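Local structure of lipopolysaccharide biosynthesis protein wbpB (Thermus thermophilus, 3O9Z) at residues A[84-89]-A[109-114]; A[117-120]-A[125-128]; A[214-219]-A[223-228]; A[245-250]-A[260-265]. The protein is an NAD-dependent sugar dehydrogenase that probably acts in the biosynthesis of 2,3-diacetamido-2,3-dideoxy-D-mannuronic acid, a lipopolysaccharide sugar. One frame throughout, in Å; residues are numbered along the deposited sequence.

Contact 1: A[84-89]-A[109-114]; sequences LHYPQI and PEEIAR. With NAD (nicotinamide-adenine-dinucleotide), chain E.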
# COMPACT_ATOMS: atom_id res chain seq x y z
N LEU A 84 1.13 4.06 15.71
CA LEU A 84 2.39 4.67 15.30
C LEU A 84 2.74 5.88 16.16
O LEU A 84 3.84 6.45 16.03
CB LEU A 84 2.30 5.12 13.82
CG LEU A 84 2.46 3.92 12.91
CD1 LEU A 84 1.80 4.25 11.54
CD2 LEU A 84 3.97 3.63 12.70
N HIS A 85 1.84 6.33 17.05
CA HIS A 85 2.19 7.48 17.85
C HIS A 85 3.43 7.20 18.72
O HIS A 85 4.37 8.02 18.68
CB HIS A 85 1.01 7.95 18.71
CG HIS A 85 -0.17 8.47 17.93
ND1 HIS A 85 -1.33 8.89 18.55
CD2 HIS A 85 -0.40 8.55 16.59
CE1 HIS A 85 -2.21 9.25 17.63
NE2 HIS A 85 -1.67 9.07 16.43
N TYR A 86 3.42 6.09 19.44
CA TYR A 86 4.56 5.78 20.34
C TYR A 86 5.89 5.78 19.53
O TYR A 86 6.81 6.52 19.95
CB TYR A 86 4.32 4.44 21.06
CG TYR A 86 5.55 3.98 21.83
CD1 TYR A 86 5.95 4.69 22.94
CD2 TYR A 86 6.21 2.82 21.47
CE1 TYR A 86 7.07 4.27 23.67
CE2 TYR A 86 7.33 2.37 22.20
CZ TYR A 86 7.68 3.11 23.32
OH TYR A 86 8.77 2.69 24.09
N PRO A 87 6.00 4.94 18.46
CA PRO A 87 7.34 4.90 17.81
C PRO A 87 7.69 6.19 17.11
O PRO A 87 8.90 6.43 16.89
CB PRO A 87 7.28 3.68 16.90
CG PRO A 87 5.76 3.56 16.61
CD PRO A 87 5.13 3.86 17.97
N GLN A 88 6.71 7.00 16.66
CA GLN A 88 6.99 8.30 16.08
C GLN A 88 7.40 9.36 17.08
O GLN A 88 8.19 10.25 16.80
CB GLN A 88 5.89 8.83 15.11
CG GLN A 88 5.74 7.91 13.92
CD GLN A 88 4.82 8.43 12.86
OE1 GLN A 88 3.89 9.20 13.13
NE2 GLN A 88 5.14 8.05 11.63
N ILE A 89 6.82 9.26 18.29
CA ILE A 89 7.32 10.06 19.40
C ILE A 89 8.74 9.58 19.77
O ILE A 89 9.59 10.46 19.94
CB ILE A 89 6.39 9.89 20.60
CG1 ILE A 89 5.01 10.55 20.37
CG2 ILE A 89 7.08 10.49 21.85
CD1 ILE A 89 3.92 9.93 21.29
N PRO A 109 -0.17 2.07 28.83
CA PRO A 109 0.61 2.61 29.95
C PRO A 109 2.12 2.27 29.91
O PRO A 109 2.86 3.15 30.31
CB PRO A 109 -0.05 1.96 31.19
CG PRO A 109 -1.51 1.74 30.72
CD PRO A 109 -1.35 1.31 29.26
N GLU A 110 2.51 1.10 29.41
CA GLU A 110 3.96 0.76 29.34
C GLU A 110 4.66 1.75 28.41
O GLU A 110 5.79 2.16 28.65
CB GLU A 110 4.12 -0.65 28.83
CG GLU A 110 5.55 -1.16 28.70
CD GLU A 110 5.59 -2.56 28.14
OE1 GLU A 110 6.63 -2.96 27.57
OE2 GLU A 110 4.56 -3.26 28.25
N GLU A 111 3.95 2.23 27.37
CA GLU A 111 4.53 3.20 26.44
C GLU A 111 4.68 4.56 27.12
O GLU A 111 5.70 5.25 26.95
CB GLU A 111 3.68 3.30 25.14
CG GLU A 111 3.73 2.00 24.36
CD GLU A 111 2.73 1.94 23.23
OE1 GLU A 111 1.67 2.58 23.36
OE2 GLU A 111 3.06 1.31 22.19
N ILE A 112 3.69 4.99 27.91
CA ILE A 112 3.79 6.20 28.70
C ILE A 112 5.05 6.09 29.62
O ILE A 112 5.80 7.07 29.64
CB ILE A 112 2.53 6.43 29.60
CG1 ILE A 112 1.30 6.79 28.73
CG2 ILE A 112 2.81 7.50 30.64
CD1 ILE A 112 1.30 8.17 28.13
N ALA A 113 5.23 4.94 30.27
CA ALA A 113 6.36 4.77 31.22
C ALA A 113 7.70 4.85 30.48
O ALA A 113 8.65 5.48 30.97
CB ALA A 113 6.22 3.47 31.96
N ARG A 114 7.79 4.24 29.30
CA ARG A 114 9.04 4.25 28.56
C ARG A 114 9.29 5.65 28.04
O ARG A 114 10.44 6.13 28.04
CB ARG A 114 9.03 3.22 27.43
CG ARG A 114 8.88 1.75 27.75
CD ARG A 114 10.11 1.12 28.38
NE ARG A 114 9.73 -0.05 29.18
CZ ARG A 114 10.58 -0.90 29.75
NH1 ARG A 114 11.89 -0.72 29.62
NH2 ARG A 114 10.13 -1.93 30.45
PA NAD E . -6.70 8.94 8.38
O1A NAD E . -7.57 9.88 7.63
O2A NAD E . -6.78 7.42 8.20
O5B NAD E . -5.26 9.48 8.02
C5B NAD E . -4.20 8.73 8.53
C4B NAD E . -2.92 9.09 7.74
O4B NAD E . -1.75 8.49 8.34
C3B NAD E . -3.03 8.46 6.32
O3B NAD E . -2.86 9.46 5.29
C2B NAD E . -1.95 7.37 6.30
O2B NAD E . -1.35 7.13 5.01
C1B NAD E . -0.92 8.06 7.25
N9A NAD E . 0.06 7.07 7.76
C8A NAD E . 0.08 5.72 7.86
N7A NAD E . 1.25 5.30 8.35
C5A NAD E . 2.06 6.40 8.48
C6A NAD E . 3.42 6.62 8.91
N6A NAD E . 4.22 5.56 9.25
N1A NAD E . 3.77 7.90 8.90
C2A NAD E . 3.07 8.98 8.58
N3A NAD E . 1.80 8.80 8.14
C4A NAD E . 1.33 7.54 8.14
O3 NAD E . -6.90 9.22 9.95
PN NAD E . -7.21 10.53 10.74
O1N NAD E . -8.71 10.56 11.05
O2N NAD E . -6.58 11.71 10.08
O5D NAD E . -6.58 10.22 12.18
C5D NAD E . -5.23 10.57 12.28
C4D NAD E . -4.93 10.68 13.79
O4D NAD E . -5.65 11.86 14.23
C3D NAD E . -5.38 9.50 14.66
O3D NAD E . -4.45 9.46 15.79
C2D NAD E . -6.73 10.02 15.20
O2D NAD E . -7.05 9.47 16.47
C1D NAD E . -6.58 11.54 15.28
N1N NAD E . -7.85 12.25 15.14
C2N NAD E . -8.17 13.19 16.01
C3N NAD E . -9.32 13.94 15.97
C7N NAD E . -9.53 14.90 17.07
O7N NAD E . -8.58 15.36 17.73
N7N NAD E . -10.78 15.32 17.20
C4N NAD E . -10.21 13.69 14.92
C5N NAD E . -9.81 12.75 13.96
C6N NAD E . -8.62 12.04 14.06

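Contact 2: A[117-120]-A[125-128]; sequences ELEA and RVYT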
# COMPACT_ATOMS: atom_id res chain seq x y z
N GLU A 117 10.96 7.75 30.58
CA GLU A 117 12.41 7.48 30.64
C GLU A 117 13.12 8.23 29.52
O GLU A 117 14.26 8.71 29.68
CB GLU A 117 12.67 5.96 30.52
CG GLU A 117 12.22 5.22 31.78
CD GLU A 117 12.37 3.71 31.69
OE1 GLU A 117 12.92 3.21 30.67
OE2 GLU A 117 11.98 3.03 32.66
N LEU A 118 12.52 8.27 28.33
CA LEU A 118 13.23 8.77 27.17
C LEU A 118 13.20 10.30 27.18
O LEU A 118 14.12 10.98 26.68
CB LEU A 118 12.59 8.19 25.90
CG LEU A 118 12.99 6.72 25.67
CD1 LEU A 118 12.14 6.04 24.58
CD2 LEU A 118 14.48 6.68 25.32
N GLU A 119 12.20 10.89 27.82
CA GLU A 119 12.17 12.34 28.03
C GLU A 119 13.38 12.70 28.95
O GLU A 119 14.03 13.70 28.71
CB GLU A 119 10.91 12.74 28.80
CG GLU A 119 9.65 12.98 27.94
CD GLU A 119 8.55 13.73 28.71
OE1 GLU A 119 8.53 13.71 29.97
OE2 GLU A 119 7.72 14.39 28.05
N ALA A 120 13.63 11.89 29.97
CA ALA A 120 14.79 12.08 30.86
C ALA A 120 16.12 11.89 30.17
O ALA A 120 17.10 12.62 30.43
CB ALA A 120 14.69 11.17 32.07
N ARG A 125 10.40 16.86 25.37
CA ARG A 125 9.04 16.67 25.93
C ARG A 125 8.04 16.12 24.90
O ARG A 125 8.09 16.46 23.71
CB ARG A 125 8.51 17.98 26.48
CG ARG A 125 9.31 18.47 27.74
CD ARG A 125 9.24 17.52 28.93
NE ARG A 125 7.86 17.19 29.33
CZ ARG A 125 7.03 18.00 29.97
NH1 ARG A 125 5.80 17.58 30.26
NH2 ARG A 125 7.41 19.21 30.37
N VAL A 126 7.07 15.39 25.45
CA VAL A 126 5.96 14.79 24.69
C VAL A 126 4.66 15.46 25.08
O VAL A 126 4.30 15.41 26.27
CB VAL A 126 5.88 13.32 25.01
CG1 VAL A 126 4.78 12.66 24.13
CG2 VAL A 126 7.26 12.66 24.81
N TYR A 127 3.94 16.02 24.10
CA TYR A 127 2.62 16.59 24.28
C TYR A 127 1.53 16.03 23.37
O TYR A 127 1.85 15.31 22.44
CB TYR A 127 2.65 18.08 24.10
CG TYR A 127 3.64 18.73 25.05
CD1 TYR A 127 3.31 18.88 26.37
CD2 TYR A 127 4.89 19.15 24.62
CE1 TYR A 127 4.19 19.47 27.27
CE2 TYR A 127 5.78 19.78 25.51
CZ TYR A 127 5.41 19.92 26.84
OH TYR A 127 6.26 20.51 27.76
N THR A 128 0.27 16.28 23.72
CA THR A 128 -0.84 15.66 22.99
C THR A 128 -2.00 16.61 22.73
O THR A 128 -2.21 17.63 23.39
CB THR A 128 -1.26 14.32 23.64
OG1 THR A 128 -2.14 13.55 22.81
CG2 THR A 128 -1.94 14.61 24.95
O HOH W 1 5.21 15.34 28.67

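Contact 3: A[214-219]-A[223-228]; sequences GYLELE and VRWFLS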
# COMPACT_ATOMS: atom_id res chain seq x y z
N GLY A 214 -20.60 1.56 29.92
CA GLY A 214 -20.13 1.04 31.20
C GLY A 214 -20.30 2.04 32.33
O GLY A 214 -21.14 2.94 32.27
N TYR A 215 -19.50 1.85 33.36
CA TYR A 215 -19.57 2.66 34.59
C TYR A 215 -18.16 2.89 35.10
O TYR A 215 -17.29 2.00 34.97
CB TYR A 215 -20.37 1.87 35.63
CG TYR A 215 -20.46 2.49 37.02
CD1 TYR A 215 -21.36 3.55 37.24
CD2 TYR A 215 -19.61 2.07 38.03
CE1 TYR A 215 -21.43 4.13 38.48
CE2 TYR A 215 -19.71 2.68 39.30
CZ TYR A 215 -20.62 3.68 39.48
OH TYR A 215 -20.70 4.22 40.76
N LEU A 216 -17.88 4.05 35.66
CA LEU A 216 -16.63 4.33 36.34
C LEU A 216 -16.94 4.86 37.72
O LEU A 216 -17.82 5.70 37.87
CB LEU A 216 -15.82 5.44 35.66
CG LEU A 216 -15.59 5.23 34.16
CD1 LEU A 216 -15.20 6.53 33.47
CD2 LEU A 216 -14.42 4.22 34.05
N GLU A 217 -16.14 4.47 38.70
CA GLU A 217 -16.07 5.22 39.95
C GLU A 217 -14.76 5.97 39.96
O GLU A 217 -13.70 5.33 40.00
CB GLU A 217 -16.14 4.26 41.14
CG GLU A 217 -16.12 5.04 42.48
CD GLU A 217 -15.80 4.18 43.70
OE1 GLU A 217 -15.47 2.98 43.56
OE2 GLU A 217 -15.86 4.72 44.81
N LEU A 218 -14.82 7.30 39.92
CA LEU A 218 -13.63 8.15 39.94
C LEU A 218 -13.54 8.84 41.29
O LEU A 218 -14.53 8.90 42.05
CB LEU A 218 -13.72 9.23 38.86
CG LEU A 218 -14.08 8.67 37.46
CD1 LEU A 218 -14.30 9.81 36.46
CD2 LEU A 218 -13.13 7.59 36.97
N GLU A 219 -12.37 9.37 41.60
CA GLU A 219 -12.20 10.11 42.86
C GLU A 219 -13.32 11.13 43.06
O GLU A 219 -13.88 11.20 44.17
CB GLU A 219 -10.86 10.83 42.86
CG GLU A 219 -9.71 9.85 43.03
CD GLU A 219 -8.36 10.55 42.90
OE1 GLU A 219 -8.02 11.04 41.80
OE2 GLU A 219 -7.65 10.69 43.93
N VAL A 223 -19.80 7.67 37.28
CA VAL A 223 -20.14 8.02 35.90
C VAL A 223 -20.76 6.86 35.17
O VAL A 223 -20.15 5.79 35.12
CB VAL A 223 -18.88 8.45 35.10
CG1 VAL A 223 -19.26 9.01 33.70
CG2 VAL A 223 -18.08 9.50 35.90
N ARG A 224 -21.94 7.02 34.59
CA ARG A 224 -22.49 6.00 33.67
C ARG A 224 -22.19 6.54 32.28
O ARG A 224 -22.52 7.71 32.00
CB ARG A 224 -23.99 5.86 33.88
CG ARG A 224 -24.32 5.31 35.27
CD ARG A 224 -25.81 5.20 35.47
NE ARG A 224 -26.43 6.50 35.71
CZ ARG A 224 -27.73 6.71 35.56
NH1 ARG A 224 -28.27 7.92 35.83
NH2 ARG A 224 -28.48 5.75 35.04
N TRP A 225 -21.57 5.74 31.41
CA TRP A 225 -21.15 6.23 30.09
C TRP A 225 -21.65 5.35 28.96
O TRP A 225 -21.83 4.15 29.12
CB TRP A 225 -19.63 6.45 30.04
CG TRP A 225 -18.79 5.21 30.35
CD1 TRP A 225 -18.27 4.85 31.58
CD2 TRP A 225 -18.37 4.22 29.43
NE1 TRP A 225 -17.54 3.68 31.46
CE2 TRP A 225 -17.58 3.29 30.14
CE3 TRP A 225 -18.52 4.06 28.04
CZ2 TRP A 225 -16.99 2.17 29.56
CZ3 TRP A 225 -17.93 2.93 27.47
CH2 TRP A 225 -17.19 2.00 28.22
N PHE A 226 -21.86 5.99 27.81
CA PHE A 226 -22.30 5.32 26.60
C PHE A 226 -21.59 5.98 25.44
O PHE A 226 -21.60 7.22 25.35
CB PHE A 226 -23.82 5.46 26.46
CG PHE A 226 -24.38 4.80 25.23
CD1 PHE A 226 -24.91 3.53 25.33
CD2 PHE A 226 -24.36 5.46 24.01
CE1 PHE A 226 -25.43 2.90 24.21
CE2 PHE A 226 -24.89 4.84 22.87
CZ PHE A 226 -25.39 3.53 22.97
N LEU A 227 -20.99 5.14 24.61
CA LEU A 227 -20.23 5.58 23.43
C LEU A 227 -20.76 4.84 22.19
O LEU A 227 -20.85 3.60 22.20
CB LEU A 227 -18.76 5.18 23.69
CG LEU A 227 -17.87 5.27 22.45
CD1 LEU A 227 -17.75 6.68 21.89
CD2 LEU A 227 -16.50 4.67 22.87
N SER A 228 -21.06 5.57 21.11
CA SER A 228 -21.40 4.87 19.88
C SER A 228 -21.00 5.69 18.67
O SER A 228 -20.94 6.94 18.70
CB SER A 228 -22.89 4.59 19.80
OG SER A 228 -23.23 3.80 18.63

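Contact 4: A[245-250]-A[260-265]; sequences TYRSIA and EGFTDL. With AKG (2-oxoglutaric acid), chain F.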
# COMPACT_ATOMS: atom_id res chain seq x y z
N THR A 245 -24.42 13.67 15.63
CA THR A 245 -23.59 13.69 16.82
C THR A 245 -24.40 14.16 18.01
O THR A 245 -25.33 14.99 17.91
CB THR A 245 -22.36 14.59 16.69
OG1 THR A 245 -22.78 15.96 16.67
CG2 THR A 245 -21.55 14.26 15.41
N TYR A 246 -23.98 13.67 19.17
CA TYR A 246 -24.54 14.07 20.45
C TYR A 246 -23.47 13.78 21.49
O TYR A 246 -23.18 12.62 21.78
CB TYR A 246 -25.83 13.29 20.74
CG TYR A 246 -26.44 13.63 22.09
CD1 TYR A 246 -26.91 14.92 22.33
CD2 TYR A 246 -26.52 12.69 23.10
CE1 TYR A 246 -27.45 15.26 23.57
CE2 TYR A 246 -27.08 13.01 24.34
CZ TYR A 246 -27.54 14.30 24.55
OH TYR A 246 -28.07 14.61 25.79
N ARG A 247 -22.89 14.84 22.04
CA ARG A 247 -21.79 14.73 22.99
C ARG A 247 -22.15 15.50 24.23
O ARG A 247 -22.17 16.74 24.22
CB ARG A 247 -20.46 15.24 22.41
CG ARG A 247 -20.00 14.55 21.11
CD ARG A 247 -18.70 15.25 20.65
NE ARG A 247 -18.25 14.84 19.33
CZ ARG A 247 -18.51 15.50 18.20
NH1 ARG A 247 -19.35 16.54 18.24
NH2 ARG A 247 -17.97 15.11 17.05
N SER A 248 -22.50 14.76 25.28
CA SER A 248 -23.21 15.34 26.42
C SER A 248 -22.57 14.87 27.72
O SER A 248 -22.30 13.67 27.91
CB SER A 248 -24.68 14.88 26.41
OG SER A 248 -25.27 15.05 27.69
N ILE A 249 -22.31 15.81 28.62
CA ILE A 249 -21.97 15.48 30.02
C ILE A 249 -23.05 16.06 30.92
O ILE A 249 -23.31 17.29 30.91
CB ILE A 249 -20.54 15.86 30.42
CG1 ILE A 249 -20.27 15.42 31.86
CG2 ILE A 249 -20.28 17.36 30.24
CD1 ILE A 249 -18.79 15.50 32.24
N ALA A 250 -23.72 15.20 31.67
CA ALA A 250 -24.79 15.66 32.58
C ALA A 250 -24.36 15.44 34.02
O ALA A 250 -24.10 14.31 34.43
CB ALA A 250 -26.11 14.93 32.30
N GLU A 260 -20.58 21.88 19.71
CA GLU A 260 -20.38 23.10 18.95
C GLU A 260 -18.96 23.57 19.15
O GLU A 260 -18.48 23.67 20.29
CB GLU A 260 -21.40 24.15 19.39
CG GLU A 260 -22.78 23.85 18.82
CD GLU A 260 -23.88 24.71 19.43
OE1 GLU A 260 -24.78 25.12 18.66
OE2 GLU A 260 -23.84 24.96 20.66
N GLY A 261 -18.25 23.80 18.05
CA GLY A 261 -16.83 24.14 18.12
C GLY A 261 -15.87 22.99 18.35
O GLY A 261 -14.67 23.21 18.43
N PHE A 262 -16.38 21.77 18.50
CA PHE A 262 -15.50 20.60 18.63
C PHE A 262 -14.38 20.48 17.59
O PHE A 262 -13.27 20.04 17.91
CB PHE A 262 -16.36 19.31 18.61
CG PHE A 262 -15.59 18.04 18.92
CD1 PHE A 262 -15.31 17.67 20.22
CD2 PHE A 262 -15.09 17.22 17.90
CE1 PHE A 262 -14.58 16.51 20.50
CE2 PHE A 262 -14.37 16.06 18.18
CZ PHE A 262 -14.14 15.67 19.48
N THR A 263 -14.69 20.80 16.33
CA THR A 263 -13.70 20.72 15.27
C THR A 263 -12.93 22.02 15.04
O THR A 263 -12.14 22.11 14.09
CB THR A 263 -14.38 20.34 13.96
OG1 THR A 263 -15.32 21.36 13.61
CG2 THR A 263 -15.11 19.01 14.13
N ASP A 264 -13.07 22.97 15.96
CA ASP A 264 -12.50 24.31 15.78
C ASP A 264 -11.54 24.75 16.88
O ASP A 264 -11.50 25.95 17.20
CB ASP A 264 -13.64 25.32 15.78
CG ASP A 264 -13.88 25.93 14.43
OD1 ASP A 264 -13.30 27.01 14.16
OD2 ASP A 264 -14.63 25.32 13.64
N LEU A 265 -10.82 23.80 17.49
CA LEU A 265 -9.89 24.04 18.63
C LEU A 265 -8.42 23.56 18.52
O LEU A 265 -7.64 23.64 19.47
CB LEU A 265 -10.47 23.36 19.89
CG LEU A 265 -11.80 23.90 20.35
CD1 LEU A 265 -12.59 22.88 21.19
CD2 LEU A 265 -11.60 25.20 21.11
C1 AKG F . -11.73 10.71 15.80
O1 AKG F . -12.54 10.48 14.87
O2 AKG F . -10.65 10.10 15.89
C2 AKG F . -11.92 11.76 16.77
O5 AKG F . -11.07 11.93 17.65
C3 AKG F . -13.16 12.63 16.73
C4 AKG F . -14.18 12.02 17.68
C5 AKG F . -15.54 12.67 17.61
O3 AKG F . -16.06 12.89 16.50
O4 AKG F . -16.12 12.99 18.66

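Contact 1: A[84-89]-A[109-114]
The phenol ring of Tyr86 is covered on one face by the aliphatic part of Glu111. Glu111 CG stands 3.7 Å from the centroid of the Tyr86 ring and 13° off its normal, a CH-pi contact, while Glu111 CB comes to 3.5 Å from Tyr86 CD1 nearer the ring margin. The Glu111 chain runs on extended past CG, so that OE2 reaches 3.6 Å from Tyr86 CD2 and the carboxylate plane lies only 23° from that of the ring. Tyr86 reaches across to the second helix because its chi1 of 171° turns CG away from the backbone N, and its OH comes to 3.4 Å from Arg114 CB. Both polar ends have mates beyond the pair: Tyr86 OH bonds to Arg90, and Glu111 OE1 accepts from the backbone N of Trp108. What crosses between the segments is therefore van der Waals and CH-pi packing at the surface. The same helical turn also serves the dinucleotide of the Rossmann fold: His85 NE2, hydrogen-bonded to Ser80 O, lies 2.9 Å from NAD O3D, near the imidazole plane. Gln88 NE2 comes within 3.1 Å of NAD N1A and hydrogen-bonds Glu57 of a second subunit. The contact joins the start of helix 85-94 to the start of helix 109-122; Ile89 packs on strands 75-78 and 98-101, and Ile112 on helix 281-294.

Contact 2: A[117-120]-A[125-128]
Glu119 OE2 is the atom on which the contact closes, taking two protein N-H groups at once. Val126 N donates to Glu119 OE2 (2.9 Å, 155°), which receives it on its anti lone pair, away from OE1. Arg125 NE donates to the same Glu119 OE2 over 3.1 Å in a similarly bent bond, completing a salt bridge, but it comes from above the carboxylate, 49° out of that plane. Glu119 OE2 lies in the plane of the Arg125 guanidinium, at its edge, and the carboxylate and guanidinium planes stand 85° apart. Bends at chi2 and chi3 fold the Arg125 chain back to bring NE there. The apolar side of this tight part is Val126, whose CG2 lies 3.7 Å from Glu119 OE2 and 4.0 Å from Glu119 CG. The looser side, toward exposed Arg125, is bridged by solvent: water 1 donates to Glu119 OE2 at 2.8 Å and to Val126 O, and accepts from Arg125 NH1. The shared oxygen thus takes a third donor, which probably favours the charged carboxylate. In the beta-alpha-beta unit formed by strand 98-101, helix 109-122 and strand 126-128, these bonds tie the late turns of the helix to the start of the last strand; Val126 packs against helix 85-94 and Leu281 of helix 281-294, while Arg125 and Tyr127 pair with Ala99 of strand 98-101.

Contact 3: A[214-219]-A[223-228]
Trp225 lays its indole face over the backbone of Gly214 in a beta hairpin of strands 211-218 and 221-228, part of the large mixed sheet of the C-terminal domain. Gly214 CA is 3.8 Å from the centroid of the five-membered ring, 24° off its normal, a CH-pi contact. The fold-over follows from chi1 of 58°, which sets CG between the backbone N and the carbonyl carbon; Gly214 N sits over the centre of the Trp225 ring, 3.4 Å above its plane. Leu216 meets the indole at about a right angle, its CG 3.7 Å from Trp225 CD1. Replacing Trp225 with an alanine would probably uncover the Gly214 backbone and leave Leu216 and the edge-to-face ring of Phe189 without their partner. On the same face, Leu218 CD1 touches Val223 CG2 at 3.8 Å. On the face carrying Tyr215 and Arg224, the phenol presents its edge to the aliphatic part of the arginine, with Tyr215 CD1 4.0 Å from Arg224 CG, while the guanidinium bonds to the backbone O of Arg307. Gly214–Trp225 and Leu216–Val223 are hydrogen-bonded antiparallel pairs. Between them Tyr215 and Arg224 form the non-hydrogen-bonded pair, and there Tyr215 CA makes a CA-H...O contact, 3.2 Å, with Val223 O, the oxygen that also accepts from Leu216 N.

Contact 4: A[245-250]-A[260-265]
Arg247 leaves its strand with CB directed at the 260-265 loop and meets Phe262 and the 2-oxoglutarate along its outer half. CG is anti to the carbonyl carbon and the chain then runs extended to NE. Arg247 CD passes 4.2 Å from Phe262 CD1. Arg247 NE donates to AKG O4 over 2.9 Å at 153°. Arg247 CZ stands over the Phe262 ring, 4.0 Å from its centroid, and the guanidinium lies nearly flat on it, with planes 13° apart: a stacked cation-pi pair. At the tip Arg247 NH2 donates to AKG O3 over 3.0 Å at 165° and weakly to AKG O4 over 3.2 Å, while NH1 bonds to Ser259 OG. NE and NH2 thus grip one carboxylate side by side, and Phe262 supports the guanidinium from one face. Phe262 also touches the ligand itself, its CZ lying 3.4 Å from AKG O4. A serine in place of Phe262 would probably strip the guanidinium of its stacking surface, making it freer to tilt away from the carboxylate. Tyr158, Thr160, Arg162, His187 and Lys103 also hydrogen-bond the 2-oxoglutarate, and Phe262 also touches NAD. Strand 245-251 carries Arg247 between strands 152-160 and 254-257, where its side chain lies on Tyr158 and Thr160; Phe262 sits in the loop leading to helix 266-274, with its ring edge-to-face with His187 of helix 186-196.

Contacts 1 and 2 belong to the NAD-binding Rossmann part and share helix 109-122; their centres are 9 Å apart and they touch through Ile89 CG2 and Val126 CG2, 3.7 Å apart. Contact 1 is a surface contact of apolar chain on ring, contact 2 a partly buried one resting on a salt bridge, a backbone N-H bond and a water. Contacts 3 and 4 are buried, and both reach the six-stranded sheet, with centres about 18 Å apart. In contact 3 an indole face covers glycine backbone within a hairpin; in contact 4 a guanidinium stacks on a phenyl ring beside a bound carboxylate. Ligands mark the difference in place: segment 84-89 meets NAD, while contact 4 meets 2-oxoglutarate and NAD.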